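Local structure of mariner Mos1 transposase (Drosophila mauritiana, 4MDB) at residues Leu29-Thr34 / Pro115-Arg120. The protein catalyses the cut-and-paste transposition of the Mos1 transposon, cleaving and joining DNA with divalent metal ions in an RNase H-fold catalytic domain. The protein carries 1 engineered substitution. Residues are numbered along the deposited sequence; the frame is centred on the assembly and turned at random.
Sequences LHRIVT and PEYQKR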
ATOM      1  N   LEU A  29       2.870  12.703   6.770  1.00 14.28           N
ATOM      2  CA  LEU A  29       3.290  11.344   6.509  1.00 12.30           C
ATOM      3  C   LEU A  29       3.018  10.329   7.624  1.00 13.08           C
ATOM      4  O   LEU A  29       2.817   9.123   7.376  1.00 13.28           O
ATOM      5  CB  LEU A  29       4.777  11.301   6.258  1.00 13.43           C
ATOM      6  CG  LEU A  29       5.304  12.169   5.147  1.00 14.01           C
ATOM      7  CD1 LEU A  29       6.783  11.894   5.053  1.00 15.72           C
ATOM      8  CD2 LEU A  29       4.609  11.991   3.807  1.00 13.74           C
ATOM      9  N   HIS A  30       2.970  10.831   8.865  1.00 12.55           N
ATOM     10  CA  HIS A  30       2.692  10.005  10.014  1.00 13.36           C
ATOM     11  C   HIS A  30       1.233   9.563  10.101  1.00 13.20           C
ATOM     12  O   HIS A  30       0.879   8.655  10.925  1.00 13.28           O
ATOM     13  CB  HIS A  30       3.065  10.782  11.293  1.00 14.90           C
ATOM     14  CG  HIS A  30       2.300  12.061  11.451  1.00 16.15           C
ATOM     15  ND1 HIS A  30       2.524  13.157  10.653  1.00 15.07           N
ATOM     16  CD2 HIS A  30       1.335  12.430  12.326  1.00 18.14           C
ATOM     17  CE1 HIS A  30       1.726  14.142  11.030  1.00 17.83           C
ATOM     18  NE2 HIS A  30       0.990  13.713  12.053  1.00 17.79           N
ATOM     19  N   ARG A  31       0.361  10.130   9.258  1.00 12.82           N
ATOM     20  CA  ARG A  31      -1.018   9.711   9.212  1.00 12.72           C
ATOM     21  C   ARG A  31      -1.327   8.803   8.020  1.00 11.44           C
ATOM     22  O   ARG A  31      -2.470   8.429   7.823  1.00 11.61           O
ATOM     23  CB  ARG A  31      -1.986  10.912   9.225  1.00 15.79           C
ATOM     24  CG  ARG A  31      -1.692  11.770  10.424  1.00 17.50           C
ATOM     25  CD  ARG A  31      -2.737  12.805  10.689  1.00 22.93           C
ATOM     26  NE  ARG A  31      -2.729  13.937   9.777  1.00 25.75           N
ATOM     27  CZ  ARG A  31      -3.687  14.198   8.896  1.00 25.22           C
ATOM     28  NH1 ARG A  31      -4.744  13.422   8.795  1.00 21.45           N
ATOM     29  NH2 ARG A  31      -3.586  15.280   8.151  1.00 27.33           N
ATOM     30  N   ILE A  32      -0.334   8.418   7.217  1.00 12.26           N
ATOM     31  CA  ILE A  32      -0.592   7.598   6.033  1.00 11.45           C
ATOM     32  C   ILE A  32      -0.675   6.117   6.409  1.00 11.03           C
ATOM     33  O   ILE A  32       0.176   5.562   7.139  1.00 13.56           O
ATOM     34  CB  ILE A  32       0.551   7.761   4.990  1.00 12.11           C
ATOM     35  CG1 ILE A  32       0.525   9.157   4.421  1.00 12.57           C
ATOM     36  CG2 ILE A  32       0.409   6.734   3.908  1.00 13.85           C
ATOM     37  CD1 ILE A  32       1.681   9.450   3.506  1.00 13.05           C
ATOM     38  N   VAL A  33      -1.720   5.518   5.939  1.00 11.14           N
ATOM     39  CA  VAL A  33      -1.878   4.102   5.944  1.00 10.55           C
ATOM     40  C   VAL A  33      -1.911   3.737   4.449  1.00 10.70           C
ATOM     41  O   VAL A  33      -2.648   4.338   3.653  1.00 11.84           O
ATOM     42  CB  VAL A  33      -3.228   3.737   6.600  1.00 11.98           C
ATOM     43  CG1 VAL A  33      -3.622   2.277   6.410  1.00 13.57           C
ATOM     44  CG2 VAL A  33      -3.226   4.097   8.085  1.00 12.34           C
ATOM     45  N   THR A  34      -1.138   2.716   4.115  1.00  9.72           N
ATOM     46  CA  THR A  34      -1.008   2.339   2.691  1.00 10.01           C
ATOM     47  C   THR A  34      -1.150   0.870   2.520  1.00 10.73           C
ATOM     48  O   THR A  34      -0.880   0.091   3.437  1.00 11.18           O
ATOM     49  CB  THR A  34       0.247   2.978   2.092  1.00 11.01           C
ATOM     50  OG1 THR A  34       0.255   2.912   0.659  1.00 10.84           O
ATOM     51  CG2 THR A  34       1.519   2.304   2.529  1.00 11.23           C
ATOM     52  N   PRO A 115      -3.963   3.596  18.700  1.00 30.68           N
ATOM     53  CA  PRO A 115      -4.768   4.482  19.575  1.00 30.72           C
ATOM     54  C   PRO A 115      -5.038   5.912  19.121  1.00 30.66           C
ATOM     55  O   PRO A 115      -6.094   6.473  19.419  1.00 32.28           O
ATOM     56  CB  PRO A 115      -3.957   4.472  20.899  1.00 35.00           C
ATOM     57  CG  PRO A 115      -3.305   3.106  20.901  1.00 32.79           C
ATOM     58  CD  PRO A 115      -2.913   2.893  19.449  1.00 31.30           C
ATOM     59  N   GLU A 116      -4.094   6.532  18.452  1.00 30.11           N
ATOM     60  CA  GLU A 116      -4.302   7.863  17.878  1.00 32.52           C
ATOM     61  C   GLU A 116      -5.503   7.877  16.952  1.00 27.69           C
ATOM     62  O   GLU A 116      -6.182   8.885  16.822  1.00 26.96           O
ATOM     63  CB  GLU A 116      -3.010   8.322  17.180  1.00 35.96           C
ATOM     64  CG  GLU A 116      -2.503   7.423  16.034  1.00 39.32           C
ATOM     65  CD  GLU A 116      -1.598   6.194  16.420  1.00 42.23           C
ATOM     66  OE1 GLU A 116      -0.650   5.942  15.637  1.00 48.38           O
ATOM     67  OE2 GLU A 116      -1.817   5.440  17.416  1.00 39.86           O
ATOM     68  N   TYR A 117      -5.805   6.742  16.345  1.00 21.94           N
ATOM     69  CA  TYR A 117      -6.996   6.647  15.498  1.00 21.71           C
ATOM     70  C   TYR A 117      -8.244   6.264  16.282  1.00 25.39           C
ATOM     71  O   TYR A 117      -9.297   6.736  15.962  1.00 28.12           O
ATOM     72  CB  TYR A 117      -6.807   5.697  14.311  1.00 21.52           C
ATOM     73  CG  TYR A 117      -5.696   6.152  13.438  1.00 20.96           C
ATOM     74  CD1 TYR A 117      -5.654   7.449  12.980  1.00 21.41           C
ATOM     75  CD2 TYR A 117      -4.673   5.306  13.072  1.00 22.19           C
ATOM     76  CE1 TYR A 117      -4.622   7.880  12.206  1.00 22.16           C
ATOM     77  CE2 TYR A 117      -3.653   5.729  12.264  1.00 23.62           C
ATOM     78  CZ  TYR A 117      -3.651   7.023  11.829  1.00 24.33           C
ATOM     79  OH  TYR A 117      -2.676   7.477  11.074  1.00 26.05           O
ATOM     80  N   GLN A 118      -8.117   5.412  17.292  1.00 29.05           N
ATOM     81  CA  GLN A 118      -9.322   4.988  18.015  1.00 31.84           C
ATOM     82  C   GLN A 118      -9.935   6.242  18.599  1.00 29.42           C
ATOM     83  O   GLN A 118     -11.088   6.372  18.646  1.00 29.71           O
ATOM     84  CB  GLN A 118      -9.043   3.922  19.085  1.00 35.49           C
ATOM     85  CG  GLN A 118      -9.859   4.008  20.374  1.00 44.20           C
ATOM     86  CD  GLN A 118      -8.996   3.977  21.611  1.00 51.39           C
ATOM     87  OE1 GLN A 118      -8.333   3.002  21.899  1.00 48.52           O
ATOM     88  NE2 GLN A 118      -8.977   5.082  22.328  1.00 57.50           N
ATOM     89  N   LYS A 119      -9.082   7.133  19.093  1.00 34.14           N
ATOM     90  CA  LYS A 119      -9.532   8.306  19.835  1.00 39.20           C
ATOM     91  C   LYS A 119     -10.011   9.432  18.929  1.00 41.47           C
ATOM     92  O   LYS A 119     -10.512  10.452  19.405  1.00 38.71           O
ATOM     93  CB  LYS A 119      -8.419   8.814  20.755  1.00 41.23           C
ATOM     94  CG  LYS A 119      -7.673   7.715  21.494  1.00 49.99           C
ATOM     95  CD  LYS A 119      -6.830   8.283  22.623  1.00 57.47           C
ATOM     96  CE  LYS A 119      -6.076   7.184  23.355  1.00 62.58           C
ATOM     97  NZ  LYS A 119      -4.694   7.604  23.714  1.00 64.63           N
ATOM     98  N   ARG A 120      -9.856   9.248  17.624  1.00 35.99           N
ATOM     99  CA  ARG A 120     -10.269  10.263  16.668  1.00 32.85           C
ATOM    100  C   ARG A 120      -9.457  11.542  16.784  1.00 34.76           C
ATOM    101  O   ARG A 120      -9.952  12.623  16.464  1.00 36.09           O
ATOM    102  CB  ARG A 120     -11.759  10.574  16.830  1.00 36.86           C
ATOM    103  CG  ARG A 120     -12.681   9.467  16.346  1.00 39.22           C
ATOM    104  CD  ARG A 120     -12.153   8.827  15.072  1.00 43.90           C
ATOM    105  NE  ARG A 120     -13.009   7.737  14.612  1.00 47.97           N
ATOM    106  CZ  ARG A 120     -12.598   6.485  14.439  1.00 53.38           C
ATOM    107  NH1 ARG A 120     -11.337   6.159  14.689  1.00 49.51           N
ATOM    108  NH2 ARG A 120     -13.447   5.559  14.016  1.00 56.11           N
TER
HETATM  109  O   HOH W   1      -0.846   5.909  10.415  1.00 22.45           O
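The hydroxyl of Y117 meets the backbone of R31, a worked example of one long aromatic side chain joining two pieces of chain that otherwise stay well apart. At their closest, the CA atoms of R31 and Y117 are 9.2 Å from each other, and the ring spans that gap. Its CG lies anti to its own carbonyl carbon (chi1 -60°), which carries the ring from the short helix 115-118 out to the 3-10 turn 29-31. There Y117 OH sits 3.3 Å from R31 CA and 4.0 Å from R31 CB, at the root of the arginine. Buried Y117, with E116 CG over the centre of one ring face, carries most of the contact. Y117 OH also stands 3.7 Å from H30 O. A water beside the pair, at the ring's edge and in its plane, touches both: very short to Y117 OH at 2.5 Å, long to H30 O at 3.3 Å. The turn leads directly into strand 32-42, the central strand of the RNase H-fold sheet, which pairs in parallel with strand 125-127; the contact joins helix 115-118 to the start of that strand, away from the metal site. V33 faces the helix from the buried strand, and V124 also packs on Y117. Exposed H30 and the end of R31 form the looser, open side, where the guanidinium leads away from Y117 and its NH1 bonds R123 O. R31 CG lies 3.5 Å above the H30 ring plane, toward its rim, and the H30 ring also meets that of H122. Beyond Y117 the helix ends in a Schellman motif at R120.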